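Local coordinates for FACT-Spt16 (Cicer arietinum, PDB 5CE6), which forms part of the FACT histone chaperone complex and, through this N-terminal domain, probably binds histones H3-H4 in chromatin during transcription, at residues A[350-355]-A[388-393]; A[368-373]-A[411-416]; A[53-58]-A[155-160]; A[210-215]-A[254-259]; A[325-330]-A[362-367]. One frame throughout, in Å; residues are numbered along the deposited sequence.

Interaction 1 (A[350-355]-A[388-393]); sequences SAAYLA and LNINAK
Tyr353 of helix 349-363 lies along the backbone of Ile390, Asn391 and Ala392, the middle of a loop in the M24-like domain. With its CG anti to the backbone N (chi1 179°), the ring is carried off the helix and meets the loop obliquely. Tyr353 CD1 comes 3.6 Å from Ile390 O, whereas CD2, on the other flank, is 3.6 Å from Ala392 N. The methyl of Ala392 sits beside that second flank, 3.9 Å from Tyr353 CD2. Ile390 works at the root of the tyrosine instead: its CG2 branch packs 4.0 Å from Tyr353 CB and also touches the methyl of Ala352. An Asx turn shapes the loop, Asn391 OD1 accepting from Lys393 N at 2.9 Å. With an alanine in place of the tyrosine, the stretch from Ile390 to Ala392 would probably lose the ring it rests on, and Thr372 O its hydroxyl partner. The polar ends bond outside the two segments, Tyr353 OH to Thr372 O and Ser350 OG to Asp395. No conventional hydrogen bond joins helix to loop; apolar contact and a CA-H...O approach, Ser350 CA to Asn391 O at 3.3 Å, imply an interface held by fit more than by directed bonds.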
# COMPACT_ATOMS: atom_id res chain seq x y z
N SER A 350 -3.97 17.80 2.49
CA SER A 350 -4.16 18.73 1.38
C SER A 350 -3.15 19.87 1.41
O SER A 350 -2.70 20.34 0.36
CB SER A 350 -5.58 19.29 1.37
OG SER A 350 -5.91 19.88 2.62
N ALA A 351 -2.78 20.32 2.60
CA ALA A 351 -1.78 21.38 2.69
C ALA A 351 -0.43 20.87 2.19
O ALA A 351 0.35 21.61 1.58
CB ALA A 351 -1.68 21.89 4.12
N ALA A 352 -0.16 19.60 2.48
CA ALA A 352 1.08 18.96 2.05
C ALA A 352 1.13 18.84 0.53
O ALA A 352 2.16 19.11 -0.09
CB ALA A 352 1.24 17.60 2.71
N TYR A 353 0.02 18.44 -0.08
CA TYR A 353 -0.05 18.40 -1.53
C TYR A 353 0.12 19.80 -2.13
O TYR A 353 0.90 20.00 -3.06
CB TYR A 353 -1.35 17.73 -2.03
CG TYR A 353 -1.41 17.73 -3.54
CD1 TYR A 353 -0.73 16.77 -4.28
CD2 TYR A 353 -2.10 18.72 -4.22
CE1 TYR A 353 -0.76 16.78 -5.68
CE2 TYR A 353 -2.13 18.74 -5.61
CZ TYR A 353 -1.46 17.78 -6.33
OH TYR A 353 -1.51 17.83 -7.72
N LEU A 354 -0.60 20.78 -1.59
CA LEU A 354 -0.54 22.13 -2.12
C LEU A 354 0.83 22.77 -1.93
O LEU A 354 1.18 23.71 -2.63
CB LEU A 354 -1.65 22.99 -1.54
CG LEU A 354 -3.04 22.59 -2.05
CD1 LEU A 354 -4.14 23.28 -1.26
CD2 LEU A 354 -3.16 22.91 -3.54
N ALA A 355 1.61 22.24 -0.98
CA ALA A 355 3.00 22.69 -0.83
C ALA A 355 3.82 22.38 -2.08
O ALA A 355 4.69 23.17 -2.47
CB ALA A 355 3.63 22.07 0.41
N LEU A 388 -5.88 7.84 2.91
CA LEU A 388 -4.81 8.78 3.21
C LEU A 388 -4.10 9.22 1.94
O LEU A 388 -2.87 9.33 1.91
CB LEU A 388 -3.79 8.15 4.16
CG LEU A 388 -4.23 7.94 5.61
CD1 LEU A 388 -3.08 7.35 6.42
CD2 LEU A 388 -4.68 9.26 6.22
N ASN A 389 -4.86 9.46 0.87
CA ASN A 389 -4.27 9.98 -0.36
C ASN A 389 -3.85 11.44 -0.19
O ASN A 389 -4.66 12.29 0.20
CB ASN A 389 -5.28 9.81 -1.51
CG ASN A 389 -4.65 10.02 -2.87
OD1 ASN A 389 -4.06 11.07 -3.14
ND2 ASN A 389 -4.79 9.03 -3.75
N ILE A 390 -2.58 11.72 -0.44
CA ILE A 390 -2.08 13.08 -0.33
C ILE A 390 -2.49 13.84 -1.59
O ILE A 390 -1.77 13.82 -2.59
CB ILE A 390 -0.54 13.12 -0.16
CG1 ILE A 390 -0.12 12.21 0.99
CG2 ILE A 390 -0.06 14.56 0.11
CD1 ILE A 390 1.36 11.88 0.97
N ASN A 391 -3.65 14.48 -1.53
CA ASN A 391 -4.13 15.27 -2.66
C ASN A 391 -4.86 16.52 -2.17
O ASN A 391 -5.10 16.66 -0.98
CB ASN A 391 -5.00 14.42 -3.61
CG ASN A 391 -6.30 13.95 -2.98
OD1 ASN A 391 -7.12 14.75 -2.53
ND2 ASN A 391 -6.52 12.64 -2.99
N ALA A 392 -5.21 17.41 -3.09
CA ALA A 392 -5.82 18.70 -2.74
C ALA A 392 -7.19 18.62 -2.07
O ALA A 392 -7.63 19.59 -1.45
CB ALA A 392 -5.89 19.59 -3.98
N LYS A 393 -7.86 17.48 -2.17
CA LYS A 393 -9.20 17.34 -1.63
C LYS A 393 -9.23 16.61 -0.29
O LYS A 393 -10.29 16.49 0.33
CB LYS A 393 -10.12 16.65 -2.63

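Interaction 2 (A[368-373]-A[411-416]); sequences VSCLTK and QNLHCE
Gln411 N donates a nearly straight hydrogen bond to Cys370 O, 2.7 Å long with 170° at the hydrogen, and around this bond four side chains are arranged. The donor is tilted from the carbonyl plane of Cys370. The thiol of Cys370, placed anti to its own carbonyl carbon (chi1 -67°), passes close by the opposing backbone and ends 3.6 Å from Leu413 CD2. That leucine methyl also meets Cys370 CB, so the cysteine is held against it by both of its side-chain atoms. On the other side of the hydrogen bond, Gln411 stretches out beyond CG and crosses Thr372 at about a right angle, Thr372 CG2 lying 3.6 Å from Gln411 CG. The threonine can offer its methyl here because its hydroxyl is turned to Ser374 O and Gly409 N. A water closes the far end: it donates to Gln411 OE1 at 2.6 Å and accepts from Lys373 N at 2.9 Å, tying the amide of the glutamine to the loop backbone. Between the two groupings the chain turns a corner at Asn412. The loop 368-373 thus bridges two layers, Leu371 packing on Tyr353 and Val357 of helix 349-363 while Cys370 rests on Phe410 of strand 403-414; Leu413, on the same strand, packs on Phe425 of the adjacent strand 424-435 in the antiparallel sheet of the M24-like domain.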
# COMPACT_ATOMS: atom_id res chain seq x y z
N VAL A 368 2.99 23.09 -14.04
CA VAL A 368 2.00 22.77 -13.02
C VAL A 368 0.98 21.75 -13.51
O VAL A 368 0.65 20.79 -12.81
CB VAL A 368 1.26 24.02 -12.51
CG1 VAL A 368 0.05 23.62 -11.68
CG2 VAL A 368 2.19 24.90 -11.70
N SER A 369 0.51 21.94 -14.74
CA SER A 369 -0.50 21.04 -15.32
C SER A 369 -0.01 19.60 -15.48
O SER A 369 -0.83 18.68 -15.63
CB SER A 369 -1.00 21.58 -16.66
OG SER A 369 0.06 21.67 -17.59
N CYS A 370 1.30 19.38 -15.43
CA CYS A 370 1.83 18.04 -15.59
C CYS A 370 2.08 17.34 -14.26
O CYS A 370 2.41 16.17 -14.24
CB CYS A 370 3.12 18.05 -16.40
SG CYS A 370 2.88 18.55 -18.13
N LEU A 371 1.94 18.07 -13.16
CA LEU A 371 2.18 17.48 -11.84
C LEU A 371 1.11 16.44 -11.59
O LEU A 371 -0.06 16.65 -11.93
CB LEU A 371 2.15 18.56 -10.76
CG LEU A 371 2.62 18.15 -9.36
CD1 LEU A 371 4.12 17.91 -9.36
CD2 LEU A 371 2.25 19.23 -8.35
N THR A 372 1.50 15.30 -11.01
CA THR A 372 0.55 14.25 -10.67
C THR A 372 -0.49 14.84 -9.71
O THR A 372 -0.17 15.74 -8.92
CB THR A 372 1.23 13.00 -10.07
OG1 THR A 372 2.07 13.39 -8.98
CG2 THR A 372 2.10 12.30 -11.11
N LYS A 373 -1.72 14.34 -9.78
CA LYS A 373 -2.80 14.90 -8.97
C LYS A 373 -2.73 14.40 -7.53
O LYS A 373 -3.42 14.91 -6.65
CB LYS A 373 -4.17 14.56 -9.57
CG LYS A 373 -4.39 15.11 -10.97
CD LYS A 373 -4.17 16.61 -11.03
CE LYS A 373 -4.40 17.14 -12.45
NZ LYS A 373 -3.96 18.56 -12.61
N GLN A 411 3.91 14.23 -15.38
CA GLN A 411 3.44 13.36 -16.47
C GLN A 411 3.36 14.10 -17.78
O GLN A 411 2.73 15.15 -17.87
CB GLN A 411 2.04 12.80 -16.16
CG GLN A 411 1.81 12.50 -14.70
CD GLN A 411 0.43 11.94 -14.44
OE1 GLN A 411 -0.45 12.62 -13.91
NE2 GLN A 411 0.23 10.68 -14.81
N ASN A 412 3.99 13.53 -18.81
CA ASN A 412 3.91 14.04 -20.18
C ASN A 412 4.45 15.46 -20.39
O ASN A 412 3.83 16.28 -21.08
CB ASN A 412 2.50 13.90 -20.76
CG ASN A 412 2.01 12.46 -20.75
OD1 ASN A 412 2.79 11.53 -20.95
ND2 ASN A 412 0.72 12.27 -20.51
N LEU A 413 5.60 15.74 -19.79
CA LEU A 413 6.34 16.93 -20.16
C LEU A 413 6.88 16.73 -21.57
O LEU A 413 6.99 15.61 -22.06
CB LEU A 413 7.49 17.16 -19.19
CG LEU A 413 7.09 17.48 -17.75
CD1 LEU A 413 8.32 17.47 -16.88
CD2 LEU A 413 6.41 18.84 -17.69
N HIS A 414 7.21 17.83 -22.24
CA HIS A 414 7.83 17.74 -23.56
C HIS A 414 9.30 18.15 -23.47
O HIS A 414 9.62 19.22 -22.94
CB HIS A 414 7.08 18.62 -24.56
CG HIS A 414 5.74 18.08 -24.93
ND1 HIS A 414 5.38 17.80 -26.23
CD2 HIS A 414 4.67 17.76 -24.16
CE1 HIS A 414 4.14 17.33 -26.25
NE2 HIS A 414 3.69 17.29 -25.01
N CYS A 415 10.19 17.29 -23.98
CA CYS A 415 11.62 17.58 -23.95
C CYS A 415 11.97 18.60 -25.02
O CYS A 415 11.14 18.96 -25.86
CB CYS A 415 12.45 16.31 -24.11
SG CYS A 415 12.48 15.60 -25.77
N GLU A 416 13.21 19.06 -25.00
CA GLU A 416 13.63 20.10 -25.91
C GLU A 416 13.62 19.65 -27.36
O GLU A 416 12.95 20.26 -28.20
CB GLU A 416 15.01 20.62 -25.51
CG GLU A 416 15.50 21.73 -26.40
CD GLU A 416 16.53 22.60 -25.72
OE1 GLU A 416 17.61 22.79 -26.31
OE2 GLU A 416 16.26 23.08 -24.60
O HOH W 1 -2.05 12.40 -11.90

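Interaction 3 (A[53-58]-A[155-160]); sequences AIAVAC and STVGHI
Ala53 O is gripped twice by the neighbouring strand: Gly158 N donates to it at 2.8 Å, in the carbonyl plane, and Val157 CA approaches it at 3.3 Å in a CA-H...O contact. Gly158 O is used in the same manner one step on. Ala55 N reaches it at 2.9 Å, almost in line with the carbonyl bond (174° at the oxygen), while the CA of Ile54 adds a second, weaker C-H contact. A long, weak bond from Ala53 N to Thr156 O starts the ladder. These are the bonds of a parallel pair, Ala53 beside Val157 and Ile54 beside Gly158, within the six-stranded mixed sheet of the N-terminal lobe, where strand 53-58 also pairs with 85-89 and strand 156-159 with 183-186. On one face Val157 CG1, anti to its backbone N (chi1 176°), lies 4.1 Å from the methyl of Ala55, with Ala53 alongside. On the other, Ile54 leans over Gly158, its CG2 coming 3.7 Å from Gly158 O. The strands cross at 34°, and beyond Ala55 direct pairing gives way to a water, which donates to Ala55 O at 2.6 Å and accepts from Ile160 N at 2.7 Å.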
# COMPACT_ATOMS: atom_id res chain seq x y z
N ALA A 53 -23.07 -4.85 13.13
CA ALA A 53 -22.19 -5.98 12.84
C ALA A 53 -21.33 -5.66 11.63
O ALA A 53 -21.72 -4.84 10.80
CB ALA A 53 -23.02 -7.24 12.60
N ILE A 54 -20.15 -6.28 11.52
CA ILE A 54 -19.25 -6.03 10.40
C ILE A 54 -18.80 -7.35 9.78
O ILE A 54 -18.33 -8.24 10.50
CB ILE A 54 -18.01 -5.23 10.84
CG1 ILE A 54 -18.43 -3.84 11.34
CG2 ILE A 54 -16.99 -5.11 9.69
CD1 ILE A 54 -17.35 -3.12 12.09
N ALA A 55 -18.95 -7.47 8.47
CA ALA A 55 -18.60 -8.70 7.76
C ALA A 55 -17.40 -8.46 6.87
O ALA A 55 -17.40 -7.51 6.07
CB ALA A 55 -19.78 -9.20 6.92
N VAL A 56 -16.38 -9.30 7.00
CA VAL A 56 -15.25 -9.25 6.08
C VAL A 56 -15.08 -10.63 5.46
O VAL A 56 -15.36 -11.64 6.11
CB VAL A 56 -13.93 -8.77 6.75
CG1 VAL A 56 -14.16 -7.49 7.54
CG2 VAL A 56 -13.34 -9.86 7.64
N ALA A 57 -14.63 -10.67 4.21
CA ALA A 57 -14.52 -11.95 3.51
C ALA A 57 -13.37 -11.93 2.52
O ALA A 57 -13.16 -10.94 1.81
CB ALA A 57 -15.83 -12.28 2.81
N CYS A 58 -12.61 -13.02 2.48
CA CYS A 58 -11.45 -13.14 1.61
C CYS A 58 -11.64 -14.30 0.64
O CYS A 58 -12.14 -15.35 1.02
CB CYS A 58 -10.19 -13.37 2.44
SG CYS A 58 -9.81 -11.95 3.46
N SER A 155 -31.13 -4.26 11.61
CA SER A 155 -29.69 -4.49 11.60
C SER A 155 -28.97 -3.74 10.48
O SER A 155 -29.40 -3.74 9.33
CB SER A 155 -29.36 -5.98 11.54
OG SER A 155 -29.55 -6.61 12.80
N THR A 156 -27.86 -3.11 10.84
CA THR A 156 -26.97 -2.52 9.85
C THR A 156 -25.66 -3.30 9.85
O THR A 156 -24.95 -3.33 10.86
CB THR A 156 -26.72 -1.03 10.11
OG1 THR A 156 -27.94 -0.30 9.97
CG2 THR A 156 -25.69 -0.48 9.13
N VAL A 157 -25.36 -3.93 8.73
CA VAL A 157 -24.10 -4.66 8.57
C VAL A 157 -23.12 -3.85 7.76
O VAL A 157 -23.40 -3.47 6.62
CB VAL A 157 -24.32 -6.02 7.89
CG1 VAL A 157 -22.99 -6.72 7.64
CG2 VAL A 157 -25.21 -6.89 8.74
N GLY A 158 -21.96 -3.57 8.35
CA GLY A 158 -20.90 -2.90 7.63
C GLY A 158 -20.09 -3.88 6.81
O GLY A 158 -19.82 -4.99 7.26
N HIS A 159 -19.72 -3.48 5.60
CA HIS A 159 -18.80 -4.27 4.80
C HIS A 159 -17.90 -3.35 4.01
O HIS A 159 -18.14 -2.14 3.95
CB HIS A 159 -19.56 -5.22 3.86
CG HIS A 159 -20.41 -4.53 2.85
ND1 HIS A 159 -20.53 -4.98 1.55
CD2 HIS A 159 -21.19 -3.42 2.93
CE1 HIS A 159 -21.34 -4.18 0.88
NE2 HIS A 159 -21.75 -3.22 1.70
N ILE A 160 -16.85 -3.90 3.43
CA ILE A 160 -15.95 -3.11 2.59
C ILE A 160 -16.58 -3.14 1.20
O ILE A 160 -16.28 -4.01 0.39
CB ILE A 160 -14.54 -3.70 2.60
CG1 ILE A 160 -14.04 -3.80 4.05
CG2 ILE A 160 -13.60 -2.84 1.77
CD1 ILE A 160 -12.80 -4.66 4.24
O HOH W 2 -16.14 -6.43 4.09

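Interaction 4 (A[210-215]-A[254-259]); sequences AYLTGS and VNCKLK
The sulfur of Cys256 is the bump that fits between two side chains of helix 200-230, Tyr211 and Leu212. It points there with SG anti to the backbone N (chi1 -174°), and lies 3.8 Å from Leu212 CD1. Leu212 CB is nearly as near, so the sulfur sits alongside the leucine from its root to one methyl. Tyr211 adds its ring edge from another side, CD2 being 4.2 Å from Cys256 SG, near the ring plane. Two further bumps bracket the cysteine. Leu258 pushes its CD1 methyl to 4.0 Å from Leu212 CB, and Val254 sets CG2 4.3 Å from Leu212 CD1 while facing Ser215 one turn along. The serine hydroxyl is turned back into its own helix, donating to Tyr211 O at 2.6 Å; that oxygen also accepts Ser215 N, the two donors coming from opposite faces of the carbonyl plane. No hydrogen bond crosses between helix and loop. The loop 254-259, which follows helix 237-249, lies against helix 200-230: Pro251 touches both Leu212 and Cys256, and Val254 continues onto Asn219 and Phe220 of the same helix. Leu212 also touches Ala304, and Leu258 touches Tyr306, both of strand 296-306.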
# COMPACT_ATOMS: atom_id res chain seq x y z
N ALA A 210 11.66 -0.95 4.22
CA ALA A 210 12.22 0.21 3.53
C ALA A 210 13.74 0.16 3.41
O ALA A 210 14.30 0.64 2.42
CB ALA A 210 11.80 1.50 4.22
N TYR A 211 14.41 -0.37 4.43
CA TYR A 211 15.86 -0.56 4.36
C TYR A 211 16.23 -1.47 3.19
O TYR A 211 17.15 -1.17 2.42
CB TYR A 211 16.41 -1.14 5.67
CG TYR A 211 17.92 -1.13 5.74
CD1 TYR A 211 18.61 0.00 6.16
CD2 TYR A 211 18.66 -2.24 5.35
CE1 TYR A 211 19.99 0.02 6.22
CE2 TYR A 211 20.05 -2.23 5.40
CZ TYR A 211 20.71 -1.10 5.83
OH TYR A 211 22.08 -1.08 5.89
N LEU A 212 15.52 -2.59 3.06
CA LEU A 212 15.76 -3.50 1.94
C LEU A 212 15.44 -2.83 0.61
O LEU A 212 16.23 -2.91 -0.34
CB LEU A 212 14.90 -4.76 2.10
CG LEU A 212 14.91 -5.73 0.92
CD1 LEU A 212 16.32 -6.18 0.63
CD2 LEU A 212 14.03 -6.93 1.24
N THR A 213 14.30 -2.16 0.55
CA THR A 213 13.89 -1.42 -0.65
C THR A 213 14.98 -0.45 -1.10
O THR A 213 15.37 -0.42 -2.28
CB THR A 213 12.59 -0.66 -0.38
OG1 THR A 213 11.53 -1.60 -0.19
CG2 THR A 213 12.23 0.27 -1.54
N GLY A 214 15.47 0.34 -0.15
CA GLY A 214 16.52 1.30 -0.45
C GLY A 214 17.83 0.63 -0.84
O GLY A 214 18.53 1.10 -1.74
N SER A 215 18.15 -0.47 -0.15
CA SER A 215 19.38 -1.20 -0.42
C SER A 215 19.36 -1.78 -1.83
O SER A 215 20.39 -1.80 -2.52
CB SER A 215 19.58 -2.33 0.59
OG SER A 215 19.57 -1.83 1.91
N VAL A 254 22.16 -8.41 -1.72
CA VAL A 254 22.63 -7.06 -1.44
C VAL A 254 23.03 -6.87 0.03
O VAL A 254 22.99 -5.76 0.54
CB VAL A 254 21.59 -5.97 -1.82
CG1 VAL A 254 21.57 -5.76 -3.32
CG2 VAL A 254 20.21 -6.32 -1.28
N ASN A 255 23.41 -7.97 0.68
CA ASN A 255 23.83 -7.94 2.08
C ASN A 255 22.85 -7.20 2.98
O ASN A 255 23.16 -6.11 3.48
CB ASN A 255 25.22 -7.32 2.21
N CYS A 256 21.67 -7.77 3.19
CA CYS A 256 20.64 -7.08 3.95
C CYS A 256 20.50 -7.53 5.40
O CYS A 256 20.27 -6.70 6.29
CB CYS A 256 19.30 -7.18 3.24
SG CYS A 256 18.02 -6.22 4.02
N LYS A 257 20.62 -8.84 5.63
CA LYS A 257 20.45 -9.44 6.96
C LYS A 257 19.01 -9.36 7.47
O LYS A 257 18.77 -9.16 8.67
CB LYS A 257 21.44 -8.85 7.98
N LEU A 258 18.06 -9.52 6.56
CA LEU A 258 16.66 -9.71 6.93
C LEU A 258 16.29 -11.18 6.74
O LEU A 258 16.72 -11.82 5.79
CB LEU A 258 15.72 -8.84 6.08
CG LEU A 258 15.71 -7.34 6.32
CD1 LEU A 258 14.53 -6.68 5.60
CD2 LEU A 258 15.68 -7.00 7.80
N LYS A 259 15.48 -11.70 7.66
CA LYS A 259 14.94 -13.04 7.51
C LYS A 259 14.19 -13.15 6.19
O LYS A 259 13.11 -12.58 6.02
CB LYS A 259 14.00 -13.38 8.67

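Interaction 5 (A[325-330]-A[362-367]); sequences QSKAYE and KDAPDM
Met367 thrusts an extended side chain at Ala328, and the tight part of this contact is there. The sulfur of Met367 lies 3.7 Å from Ala328 CB, and its terminal CE is 3.8 Å from the same methyl, so the end of the thioether runs alongside the small residue. Extension beyond CG (chi2 -175°, chi3 -170°) gives the methionine the length to reach helix 323-342. Further apolar side chains join it: Phe410 and Leu413 of strand 403-414 touch Met367, and Leu427 touches Ala328. The exposed flank is built differently. Lys327, also stretched out, crosses Met367 obliquely, with Lys327 CD 4.2 Å from Met367 CE. Farther along, Lys327 CE passes 3.8 Å from Ala364 CB. Its NZ then makes a weak hydrogen bond to Asp363 O at 3.2 Å, close to the C-terminal end of helix 349-363, where the helix dipole would probably suit a positive charge. The carboxylate of Asp363 is engaged away from Lys327, in a salt bridge with Lys334. A serine in place of the methionine would probably open a gap beside Ala328 and leave the carbon chain of Lys327 without part of its support. Such a helix pair on a curved sheet is consistent with the pita-bread fold of the M24 metallopeptidase family, to which this region belongs.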
# COMPACT_ATOMS: atom_id res chain seq x y z
N GLN A 325 14.42 18.74 -19.19
CA GLN A 325 14.43 17.53 -18.35
C GLN A 325 15.16 17.81 -17.04
O GLN A 325 14.74 17.36 -15.98
CB GLN A 325 15.09 16.37 -19.09
CG GLN A 325 14.32 15.86 -20.33
CD GLN A 325 15.15 14.94 -21.20
OE1 GLN A 325 16.38 15.06 -21.26
NE2 GLN A 325 14.48 14.02 -21.91
N SER A 326 16.26 18.57 -17.13
CA SER A 326 17.07 18.87 -15.96
C SER A 326 16.31 19.77 -15.00
O SER A 326 16.25 19.51 -13.80
CB SER A 326 18.36 19.58 -16.38
OG SER A 326 19.17 18.74 -17.18
N LYS A 327 15.74 20.85 -15.54
CA LYS A 327 14.96 21.78 -14.74
C LYS A 327 13.77 21.08 -14.09
O LYS A 327 13.52 21.23 -12.90
CB LYS A 327 14.44 22.95 -15.58
CG LYS A 327 13.53 23.89 -14.78
CD LYS A 327 12.98 25.05 -15.60
CE LYS A 327 12.03 25.90 -14.75
NZ LYS A 327 11.40 27.04 -15.48
N ALA A 328 13.04 20.30 -14.89
CA ALA A 328 11.87 19.63 -14.36
C ALA A 328 12.25 18.71 -13.20
O ALA A 328 11.52 18.60 -12.21
CB ALA A 328 11.18 18.83 -15.45
N TYR A 329 13.38 18.03 -13.33
CA TYR A 329 13.79 17.14 -12.26
C TYR A 329 14.10 17.92 -10.99
O TYR A 329 13.69 17.53 -9.90
CB TYR A 329 14.97 16.24 -12.64
CG TYR A 329 15.35 15.34 -11.49
CD1 TYR A 329 16.33 15.71 -10.59
CD2 TYR A 329 14.69 14.13 -11.28
CE1 TYR A 329 16.65 14.93 -9.53
CE2 TYR A 329 15.00 13.34 -10.20
CZ TYR A 329 15.98 13.74 -9.34
OH TYR A 329 16.31 12.95 -8.27
N GLU A 330 14.82 19.04 -11.13
CA GLU A 330 15.15 19.87 -9.98
C GLU A 330 13.89 20.36 -9.29
O GLU A 330 13.80 20.33 -8.04
CB GLU A 330 16.02 21.05 -10.40
CG GLU A 330 17.39 20.63 -10.91
CD GLU A 330 18.31 21.81 -11.13
OE1 GLU A 330 19.31 21.93 -10.40
OE2 GLU A 330 18.04 22.61 -12.05
N LYS A 362 5.80 28.53 -8.48
CA LYS A 362 6.87 29.51 -8.37
C LYS A 362 8.00 29.29 -9.38
O LYS A 362 8.42 30.23 -10.06
CB LYS A 362 7.45 29.55 -6.94
CG LYS A 362 8.69 30.43 -6.79
CD LYS A 362 9.02 30.72 -5.34
CE LYS A 362 10.30 31.54 -5.20
NZ LYS A 362 10.26 32.80 -5.99
N ASP A 363 8.49 28.06 -9.46
CA ASP A 363 9.71 27.77 -10.20
C ASP A 363 9.48 27.36 -11.66
O ASP A 363 10.36 27.56 -12.51
CB ASP A 363 10.53 26.69 -9.47
CG ASP A 363 11.19 27.20 -8.20
OD1 ASP A 363 11.12 28.41 -7.90
OD2 ASP A 363 11.81 26.37 -7.51
N ALA A 364 8.31 26.80 -11.95
CA ALA A 364 7.99 26.36 -13.31
C ALA A 364 6.48 26.35 -13.58
O ALA A 364 5.88 25.29 -13.70
CB ALA A 364 8.55 24.97 -13.56
N PRO A 365 5.87 27.54 -13.68
CA PRO A 365 4.41 27.63 -13.76
C PRO A 365 3.81 26.84 -14.93
O PRO A 365 2.71 26.30 -14.81
CB PRO A 365 4.15 29.13 -13.92
CG PRO A 365 5.47 29.70 -14.38
CD PRO A 365 6.50 28.87 -13.70
N ASP A 366 4.55 26.73 -16.03
CA ASP A 366 4.06 26.01 -17.19
C ASP A 366 4.05 24.49 -16.99
O ASP A 366 3.44 23.76 -17.77
CB ASP A 366 4.87 26.38 -18.43
CG ASP A 366 4.84 27.87 -18.72
OD1 ASP A 366 3.79 28.51 -18.45
OD2 ASP A 366 5.85 28.40 -19.23
N MET A 367 4.71 24.02 -15.93
CA MET A 367 4.76 22.59 -15.65
C MET A 367 3.69 22.14 -14.65
O MET A 367 3.52 20.94 -14.43
CB MET A 367 6.13 22.17 -15.12
CG MET A 367 7.27 22.33 -16.11
SD MET A 367 8.78 21.67 -15.38
CE MET A 367 10.01 22.25 -16.57

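Interaction 3 comes first along the chain and stands apart, in the sheet of the N-terminal lobe, its centre 30 to 47 Å from the others. The remaining four lie in the M24-like domain. Interaction 4 closes before the rest open and remains separate, about 14 Å at the nearest atoms from interaction 5. Interactions 1 and 5 use the two ends of helix 349-363, and 2 follows in the next loop. The segments of interaction 1 alternate with those of 5 and of 2, whereas 5 closes before 2 opens. Interaction 2 touches 1 at the tyrosine hydroxyl and 5 through Leu413. Helices 323-342 and 349-363 are thereby joined to strand 403-414, while the N-terminal lobe carries its own core.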